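Local coordinates for protein eukaryotic Translation Initiation 4E (Schistosoma mansoni, PDB 3HXI) that binds the 7-methylguanosine cap of messenger RNA, consistent with a role in bringing capped transcripts to the ribosome at the start of translation, at residues L20-K25 / C32-A37. Residues are numbered along the deposited sequence; the frame is centred on the assembly and turned at random.
Sequences LFQFRK and CLEKVA. With GTG (7-methyl-guanosine-5'-triphosphate-5'-guanosine), chain C.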
loop_
_atom_site.group_PDB
_atom_site.type_symbol
_atom_site.label_atom_id
_atom_site.label_comp_id
_atom_site.label_asym_id
_atom_site.label_seq_id
_atom_site.Cartn_x
_atom_site.Cartn_y
_atom_site.Cartn_z
ATOM N N LEU A 20 -11.490 0.987 4.533
ATOM C CA LEU A 20 -12.252 1.024 3.288
ATOM C C LEU A 20 -12.642 2.439 2.970
ATOM O O LEU A 20 -13.171 3.150 3.826
ATOM C CB LEU A 20 -13.544 0.195 3.423
ATOM C CG LEU A 20 -13.415 -1.153 4.136
ATOM C CD1 LEU A 20 -14.783 -1.836 4.227
ATOM C CD2 LEU A 20 -12.391 -2.080 3.447
ATOM N N PHE A 21 -12.388 2.850 1.733
ATOM C CA PHE A 21 -12.893 4.117 1.221
ATOM C C PHE A 21 -14.184 3.862 0.443
ATOM O O PHE A 21 -14.170 3.184 -0.570
ATOM C CB PHE A 21 -11.857 4.801 0.302
ATOM C CG PHE A 21 -12.371 6.068 -0.316
ATOM C CD1 PHE A 21 -12.154 7.289 0.308
ATOM C CD2 PHE A 21 -13.124 6.033 -1.483
ATOM C CE1 PHE A 21 -12.660 8.462 -0.235
ATOM C CE2 PHE A 21 -13.625 7.202 -2.039
ATOM C CZ PHE A 21 -13.413 8.420 -1.397
ATOM N N GLN A 22 -15.299 4.405 0.910
ATOM C CA GLN A 22 -16.556 4.241 0.178
ATOM C C GLN A 22 -17.221 5.570 -0.031
ATOM O O GLN A 22 -17.623 6.212 0.943
ATOM C CB GLN A 22 -17.496 3.324 0.951
ATOM C CG GLN A 22 -16.999 1.892 1.130
ATOM C CD GLN A 22 -17.815 1.145 2.165
ATOM O OE1 GLN A 22 -17.772 1.470 3.343
ATOM N NE2 GLN A 22 -18.558 0.139 1.725
ATOM N N PHE A 23 -17.337 5.998 -1.288
ATOM C CA PHE A 23 -17.900 7.316 -1.568
ATOM C C PHE A 23 -19.406 7.319 -1.343
ATOM O O PHE A 23 -20.117 6.454 -1.845
ATOM C CB PHE A 23 -17.615 7.805 -2.992
ATOM C CG PHE A 23 -18.529 8.929 -3.431
ATOM C CD1 PHE A 23 -18.317 10.236 -2.980
ATOM C CD2 PHE A 23 -19.610 8.680 -4.269
ATOM C CE1 PHE A 23 -19.164 11.276 -3.356
ATOM C CE2 PHE A 23 -20.464 9.715 -4.658
ATOM C CZ PHE A 23 -20.234 11.019 -4.196
ATOM N N ARG A 24 -19.864 8.295 -0.571
ATOM C CA ARG A 24 -21.270 8.659 -0.547
ATOM C C ARG A 24 -21.379 10.164 -0.734
ATOM O O ARG A 24 -20.487 10.927 -0.312
ATOM C CB ARG A 24 -21.956 8.199 0.747
ATOM C CG ARG A 24 -22.138 6.675 0.850
ATOM C CD ARG A 24 -20.948 6.013 1.554
ATOM N NE ARG A 24 -21.009 6.217 3.001
ATOM C CZ ARG A 24 -19.965 6.167 3.831
ATOM N NH1 ARG A 24 -20.163 6.369 5.125
ATOM N NH2 ARG A 24 -18.729 5.909 3.386
ATOM N N LYS A 25 -22.463 10.565 -1.398
ATOM C CA LYS A 25 -22.773 11.964 -1.682
ATOM C C LYS A 25 -22.752 12.818 -0.425
ATOM O O LYS A 25 -23.222 12.395 0.635
ATOM C CB LYS A 25 -24.123 12.064 -2.370
ATOM N N CYS A 32 -15.246 9.517 4.050
ATOM C CA CYS A 32 -15.585 8.315 3.293
ATOM C C CYS A 32 -14.707 7.132 3.688
ATOM O O CYS A 32 -14.974 6.003 3.267
ATOM C CB CYS A 32 -15.466 8.547 1.784
ATOM S SG CYS A 32 -16.631 9.751 1.073
ATOM N N LEU A 33 -13.685 7.410 4.496
ATOM C CA LEU A 33 -12.768 6.397 5.017
ATOM C C LEU A 33 -13.306 5.802 6.300
ATOM O O LEU A 33 -13.817 6.530 7.170
ATOM C CB LEU A 33 -11.409 7.012 5.317
ATOM C CG LEU A 33 -10.557 7.395 4.121
ATOM C CD1 LEU A 33 -9.447 8.346 4.566
ATOM C CD2 LEU A 33 -9.983 6.160 3.424
ATOM N N GLU A 34 -13.187 4.489 6.448
ATOM C CA GLU A 34 -13.536 3.901 7.752
ATOM C C GLU A 34 -12.596 2.782 8.114
ATOM O O GLU A 34 -12.243 1.984 7.262
ATOM C CB GLU A 34 -15.000 3.441 7.808
ATOM C CG GLU A 34 -15.329 2.193 7.013
ATOM C CD GLU A 34 -16.828 1.997 6.787
ATOM O OE1 GLU A 34 -17.615 2.972 6.867
ATOM O OE2 GLU A 34 -17.216 0.851 6.510
ATOM N N LYS A 35 -12.195 2.754 9.382
ATOM C CA LYS A 35 -11.228 1.781 9.869
ATOM C C LYS A 35 -11.948 0.490 10.199
ATOM O O LYS A 35 -12.771 0.453 11.116
ATOM C CB LYS A 35 -10.521 2.301 11.128
ATOM C CG LYS A 35 -9.208 1.526 11.463
ATOM C CD LYS A 35 -8.623 1.909 12.843
ATOM C CE LYS A 35 -8.143 3.353 12.908
ATOM N NZ LYS A 35 -7.750 3.715 14.308
ATOM N N VAL A 36 -11.631 -0.572 9.475
ATOM C CA VAL A 36 -12.319 -1.857 9.682
ATOM C C VAL A 36 -11.498 -2.879 10.471
ATOM O O VAL A 36 -12.033 -3.906 10.882
ATOM C CB VAL A 36 -12.836 -2.458 8.353
ATOM C CG1 VAL A 36 -13.900 -1.551 7.734
ATOM C CG2 VAL A 36 -11.679 -2.718 7.365
ATOM N N ALA A 37 -10.210 -2.599 10.686
ATOM C CA ALA A 37 -9.360 -3.450 11.522
ATOM C C ALA A 37 -8.015 -2.817 11.858
ATOM O O ALA A 37 -7.520 -1.950 11.127
ATOM C CB ALA A 37 -9.170 -4.825 10.883
HETATM P PA GTG C . -8.026 9.441 -6.308
HETATM O O1A GTG C . -9.197 8.585 -5.910
HETATM O O2A GTG C . -6.606 9.076 -5.933
HETATM O O3A GTG C . -8.017 9.779 -7.878
HETATM P PB GTG C . -8.861 9.133 -9.061
HETATM O O1B GTG C . -8.717 7.631 -9.084
HETATM O O2B GTG C . -8.491 9.942 -10.301
HETATM O O3B GTG C . -10.347 9.582 -8.643
HETATM N N9A GTG C . -8.020 12.808 -2.139
HETATM C C8A GTG C . -7.311 11.702 -2.385
HETATM N N7A GTG C . -6.454 11.499 -1.359
HETATM C C7X GTG C . -5.509 10.357 -1.291
HETATM C C5A GTG C . -6.640 12.489 -0.482
HETATM C C6A GTG C . -6.024 12.767 0.744
HETATM O O6A GTG C . -5.123 12.048 1.235
HETATM N N1A GTG C . -6.420 13.880 1.411
HETATM C C2A GTG C . -7.410 14.677 0.896
HETATM N N2A GTG C . -7.825 15.782 1.540
HETATM N N3A GTG C . -8.003 14.399 -0.287
HETATM C C4A GTG C . -7.628 13.305 -0.973
HETATM O O5D GTG C . -8.285 10.863 -5.661
HETATM C C5D GTG C . -9.491 11.554 -5.972
HETATM C C4D GTG C . -9.569 12.816 -5.143
HETATM O O4D GTG C . -9.720 12.451 -3.779
HETATM C C3D GTG C . -8.318 13.669 -5.197
HETATM O O3D GTG C . -8.300 14.493 -6.361
HETATM C C2D GTG C . -8.437 14.456 -3.914
HETATM O O2D GTG C . -9.340 15.557 -4.100
HETATM C C1D GTG C . -9.072 13.436 -2.975
HETATM P PG GTG C . -11.730 9.105 -9.306
HETATM O O1G GTG C . -11.612 7.820 -10.062
HETATM O O2G GTG C . -12.372 10.311 -9.972
HETATM O O5E GTG C . -12.567 8.824 -7.963
HETATM C C5E GTG C . -12.279 7.677 -7.166
HETATM C C4E GTG C . -13.265 7.588 -6.019
HETATM O O4E GTG C . -13.093 8.729 -5.174
HETATM C C3E GTG C . -14.712 7.628 -6.476
HETATM O O3E GTG C . -15.482 6.917 -5.492
HETATM C C2E GTG C . -15.093 9.100 -6.399
HETATM O O2E GTG C . -16.504 9.306 -6.218
HETATM C C1E GTG C . -14.300 9.517 -5.169
HETATM N N9B GTG C . -13.874 10.928 -5.078
HETATM C C8B GTG C . -13.016 11.368 -6.153
HETATM N N7B GTG C . -12.745 12.742 -5.744
HETATM C C5B GTG C . -13.372 12.969 -4.551
HETATM C C6B GTG C . -13.455 14.139 -3.659
HETATM O O6B GTG C . -12.839 15.184 -4.001
HETATM N N1B GTG C . -14.205 14.029 -2.525
HETATM C C2B GTG C . -14.862 12.865 -2.193
HETATM N N2B GTG C . -15.596 12.770 -1.057
HETATM N N3B GTG C . -14.821 11.755 -2.970
HETATM C C4B GTG C . -14.101 11.767 -4.109
#
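L20 and E34 form a hydrogen-bonded antiparallel pair at the loop end of the beta hairpin made by strands 11-21 and 33-41, the latter an outermost strand of the curved eIF4E sheet. L20 N donates to E34 O at 3.0 Å, and E34 N donates back to L20 O. Past F21 and L33, a non-hydrogen-bonded pair, a further, nearly straight bond runs from Q22 N to C32 O (2.9 Å, 171° at the hydrogen).

The two faces of the hairpin differ. On that of L20, the branched leucine tip meets V36, CD1 lying 3.6 Å from CG1 of the valine; the two side chains cross at about a right angle, and both suit the place because branched apolar chains fit closely together. V36 and A37 both face Y18, a classic beta bulge. The other face carries F21; with CG anti to its N (chi1 176°), the ring lies beside C32 and reaches the ligand. A flat ring serves here because it can take L33 CD2 at its edge and C32 CB over one face, 3.9 Å from the centroid, a CH-pi contact. W29 also packs against F21. The small cysteine suits this place, since its CB can settle on the aromatic face while its sulfur reaches the ring obliquely.

F21, F23 and C32 belong to the pocket of the bound cap analogue m7GpppG, and here they border its second, unmethylated nucleoside: F21 CE2 approaches the ribose oxygen O4E, O2E lies over one face of the F23 ring, and C32 SG is 3.8 Å from N2B of the guanine. R24 folds back on a chain bent at chi2 and chi3, bringing its long, charged side chain beside the backbone, where NH2 donates a 2.7 Å hydrogen bond to Q22 O.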